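Local structure of importin-95 (Chaetomium thermophilum, 4XRI) at residues Ala304-Asn309 against Arg319-Phe324. The protein probably serves as a nuclear import receptor that carries cargo proteins into the nucleus and binds a small GTPase. The protein carries 2 engineered substitutions. Sequence-based numbering, arbitrary orientation.
Sequences AIEDDN and RPFYNF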
ATOM      1  N   ALA A 304       3.081  15.788  -5.956  1.00 45.37           N
ATOM      2  CA  ALA A 304       4.381  15.247  -5.570  1.00 48.33           C
ATOM      3  C   ALA A 304       5.466  16.313  -5.661  1.00 56.68           C
ATOM      4  O   ALA A 304       6.278  16.467  -4.747  1.00 58.36           O
ATOM      5  CB  ALA A 304       4.738  14.056  -6.438  1.00 46.32           C
ATOM      6  N   ILE A 305       5.463  17.055  -6.764  1.00 49.61           N
ATOM      7  CA  ILE A 305       6.453  18.101  -7.000  1.00 50.69           C
ATOM      8  C   ILE A 305       6.356  19.205  -5.951  1.00 50.85           C
ATOM      9  O   ILE A 305       7.371  19.651  -5.411  1.00 55.75           O
ATOM     10  CB  ILE A 305       6.292  18.710  -8.401  1.00 48.12           C
ATOM     11  CG1 ILE A 305       6.648  17.669  -9.464  1.00 51.08           C
ATOM     12  CG2 ILE A 305       7.172  19.939  -8.560  1.00 41.44           C
ATOM     13  CD1 ILE A 305       6.303  18.092 -10.865  1.00 49.12           C
ATOM     14  N   GLU A 306       5.129  19.629  -5.660  1.00 45.64           N
ATOM     15  CA  GLU A 306       4.891  20.638  -4.633  1.00 46.58           C
ATOM     16  C   GLU A 306       5.428  20.191  -3.280  1.00 53.91           C
ATOM     17  O   GLU A 306       6.070  20.965  -2.571  1.00 56.47           O
ATOM     18  CB  GLU A 306       3.399  20.947  -4.519  1.00 50.95           C
ATOM     19  CG  GLU A 306       2.850  21.780  -5.653  1.00 47.31           C
ATOM     20  CD  GLU A 306       1.361  21.584  -5.838  1.00 56.55           C
ATOM     21  OE1 GLU A 306       0.738  20.911  -4.990  1.00 55.72           O
ATOM     22  OE2 GLU A 306       0.817  22.095  -6.839  1.00 49.97           O
ATOM     23  N   ASP A 307       5.160  18.936  -2.933  1.00 54.39           N
ATOM     24  CA  ASP A 307       5.615  18.372  -1.668  1.00 58.81           C
ATOM     25  C   ASP A 307       7.133  18.292  -1.590  1.00 62.47           C
ATOM     26  O   ASP A 307       7.726  18.632  -0.564  1.00 70.58           O
ATOM     27  CB  ASP A 307       5.019  16.981  -1.455  1.00 61.52           C
ATOM     28  CG  ASP A 307       3.566  17.030  -1.032  1.00 68.05           C
ATOM     29  OD1 ASP A 307       3.137  18.071  -0.492  1.00 65.30           O
ATOM     30  OD2 ASP A 307       2.855  16.023  -1.236  1.00 65.33           O
ATOM     31  N   ASP A 308       7.758  17.836  -2.671  1.00 55.96           N
ATOM     32  CA  ASP A 308       9.208  17.697  -2.699  1.00 58.28           C
ATOM     33  C   ASP A 308       9.904  19.054  -2.659  1.00 63.78           C
ATOM     34  O   ASP A 308      10.893  19.230  -1.945  1.00 66.25           O
ATOM     35  CB  ASP A 308       9.654  16.925  -3.940  1.00 52.53           C
ATOM     36  CG  ASP A 308       9.279  15.458  -3.881  1.00 60.25           C
ATOM     37  OD1 ASP A 308       8.898  14.982  -2.791  1.00 71.96           O
ATOM     38  OD2 ASP A 308       9.373  14.778  -4.925  1.00 61.78           O
ATOM     39  N   ASN A 309       9.386  20.009  -3.427  1.00 53.16           N
ATOM     40  CA  ASN A 309       9.972  21.344  -3.474  1.00 60.29           C
ATOM     41  C   ASN A 309       9.766  22.095  -2.168  1.00 65.06           C
ATOM     42  O   ASN A 309      10.484  23.045  -1.867  1.00 67.03           O
ATOM     43  CB  ASN A 309       9.389  22.153  -4.633  1.00 52.91           C
ATOM     44  CG  ASN A 309       9.902  21.691  -5.977  1.00 56.51           C
ATOM     45  OD1 ASN A 309      10.801  20.853  -6.055  1.00 52.25           O
ATOM     46  ND2 ASN A 309       9.338  22.241  -7.048  1.00 48.65           N
ATOM     47  N   ARG A 319      12.392  20.750  -8.288  1.00 55.95           N
ATOM     48  CA  ARG A 319      11.972  20.095  -9.517  1.00 57.45           C
ATOM     49  C   ARG A 319      11.204  21.093 -10.374  1.00 54.35           C
ATOM     50  O   ARG A 319      10.560  21.998  -9.842  1.00 54.15           O
ATOM     51  CB  ARG A 319      11.104  18.870  -9.216  1.00 59.41           C
ATOM     52  CG  ARG A 319      11.746  17.856  -8.296  1.00 58.18           C
ATOM     53  CD  ARG A 319      10.735  16.806  -7.873  1.00 53.08           C
ATOM     54  NE  ARG A 319      10.133  16.133  -9.021  1.00 54.88           N
ATOM     55  CZ  ARG A 319       9.128  15.270  -8.936  1.00 55.83           C
ATOM     56  NH1 ARG A 319       8.605  14.973  -7.754  1.00 52.60           N
ATOM     57  NH2 ARG A 319       8.641  14.706 -10.034  1.00 54.29           N
ATOM     58  N   PRO A 320      11.283  20.941 -11.705  1.00 58.73           N
ATOM     59  CA  PRO A 320      10.487  21.778 -12.610  1.00 57.45           C
ATOM     60  C   PRO A 320       8.992  21.704 -12.301  1.00 50.53           C
ATOM     61  O   PRO A 320       8.449  20.614 -12.156  1.00 47.80           O
ATOM     62  CB  PRO A 320      10.800  21.193 -13.991  1.00 53.56           C
ATOM     63  CG  PRO A 320      12.160  20.608 -13.842  1.00 51.20           C
ATOM     64  CD  PRO A 320      12.221  20.073 -12.439  1.00 50.57           C
ATOM     65  N   PHE A 321       8.347  22.863 -12.191  1.00 45.39           N
ATOM     66  CA  PHE A 321       6.929  22.937 -11.849  1.00 47.65           C
ATOM     67  C   PHE A 321       6.246  24.014 -12.685  1.00 42.70           C
ATOM     68  O   PHE A 321       6.660  25.174 -12.670  1.00 43.64           O
ATOM     69  CB  PHE A 321       6.755  23.218 -10.352  1.00 46.95           C
ATOM     70  CG  PHE A 321       5.322  23.266  -9.904  1.00 46.31           C
ATOM     71  CD1 PHE A 321       4.597  22.101  -9.731  1.00 50.49           C
ATOM     72  CD2 PHE A 321       4.704  24.477  -9.645  1.00 56.18           C
ATOM     73  CE1 PHE A 321       3.280  22.140  -9.318  1.00 53.02           C
ATOM     74  CE2 PHE A 321       3.388  24.524  -9.228  1.00 53.87           C
ATOM     75  CZ  PHE A 321       2.674  23.355  -9.067  1.00 47.30           C
ATOM     76  N   TYR A 322       5.196  23.629 -13.407  1.00 41.27           N
ATOM     77  CA  TYR A 322       4.592  24.509 -14.403  1.00 43.33           C
ATOM     78  C   TYR A 322       3.179  24.961 -14.051  1.00 47.18           C
ATOM     79  O   TYR A 322       2.568  25.716 -14.806  1.00 46.57           O
ATOM     80  CB  TYR A 322       4.570  23.815 -15.764  1.00 45.69           C
ATOM     81  CG  TYR A 322       5.924  23.337 -16.232  1.00 51.05           C
ATOM     82  CD1 TYR A 322       7.015  24.196 -16.258  1.00 53.11           C
ATOM     83  CD2 TYR A 322       6.112  22.024 -16.648  1.00 43.93           C
ATOM     84  CE1 TYR A 322       8.256  23.761 -16.686  1.00 56.34           C
ATOM     85  CE2 TYR A 322       7.346  21.581 -17.076  1.00 50.97           C
ATOM     86  CZ  TYR A 322       8.416  22.451 -17.094  1.00 53.71           C
ATOM     87  OH  TYR A 322       9.644  22.003 -17.524  1.00 53.14           O
ATOM     88  N   ASN A 323       2.664  24.495 -12.917  1.00 43.81           N
ATOM     89  CA  ASN A 323       1.327  24.870 -12.459  1.00 47.77           C
ATOM     90  C   ASN A 323       0.230  24.598 -13.490  1.00 44.29           C
ATOM     91  O   ASN A 323      -0.664  25.422 -13.681  1.00 45.42           O
ATOM     92  CB  ASN A 323       1.295  26.352 -12.072  1.00 52.63           C
ATOM     93  CG  ASN A 323       1.141  26.564 -10.579  1.00 59.58           C
ATOM     94  OD1 ASN A 323       0.472  25.788  -9.896  1.00 62.17           O
ATOM     95  ND2 ASN A 323       1.768  27.615 -10.063  1.00 66.04           N
ATOM     96  N   PHE A 324       0.307  23.445 -14.150  1.00 38.65           N
ATOM     97  CA  PHE A 324      -0.665  23.076 -15.179  1.00 41.18           C
ATOM     98  C   PHE A 324      -2.094  23.085 -14.653  1.00 43.53           C
ATOM     99  O   PHE A 324      -2.986  23.680 -15.260  1.00 40.48           O
ATOM    100  CB  PHE A 324      -0.343  21.693 -15.748  1.00 40.64           C
ATOM    101  CG  PHE A 324       0.852  21.673 -16.656  1.00 41.05           C
ATOM    102  CD1 PHE A 324       1.219  22.801 -17.372  1.00 37.18           C
ATOM    103  CD2 PHE A 324       1.608  20.523 -16.796  1.00 41.58           C
ATOM    104  CE1 PHE A 324       2.318  22.780 -18.207  1.00 39.61           C
ATOM    105  CE2 PHE A 324       2.706  20.496 -17.628  1.00 38.36           C
ATOM    106  CZ  PHE A 324       3.063  21.625 -18.336  1.00 44.34           C
TER
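Arg319 and Phe321 close on Ile305 from two directions, laying the loop that leads into helix 324-340 against the last turns of helix 285-310. In this HEAT-repeat solenoid of the importin-beta family, the chain leaves one long helix and folds back along its C-terminal end before entering the next. Asn309, near the helix end, suits the place where the returning loop meets it: its amide offers an acceptor and a donor, both used on the backbone of Arg319. OD1 of Asn309 receives N of Arg319 at 2.7 Å, while ND2 of Asn309 gives a hydrogen to O of Arg319 at 3.1 Å. Both bonds are nearly straight and fix the rotation of the amide.

From that backbone the Arg319 side chain runs back along the helix, and a bend at chi3 brings its guanidinium over Ile305. CG1 of Ile305 sits under the centre of one guanidinium face, 3.5 Å from CZ of Arg319, and leaves the edge to a carboxylate. There NH1 of Arg319 forms a salt bridge with OD2 of Asp308 at 2.9 Å, a bent bond on the anti side of the carboxylate, whose plane is turned 36° from the guanidinium. Glu301 adds a long, weak ion pair at NH2.

The other branch, CG2 of Ile305, meets Phe321 obliquely, 3.6 Å from CD1 of Phe321. Phe321 reaches across the helix surface to Glu306 because chi1 of -178° sets CG opposite the backbone nitrogen; Tyr261 touches both Ile305 and Phe321. The flat ring offers apolar surface to the Ile305 branch and to CG of Glu306, which packs against CE1 and CZ of Phe321. The Glu306 carboxylate plane is inclined 66° to the ring, and its OE2 lies 3.2 Å from CZ of Phe321.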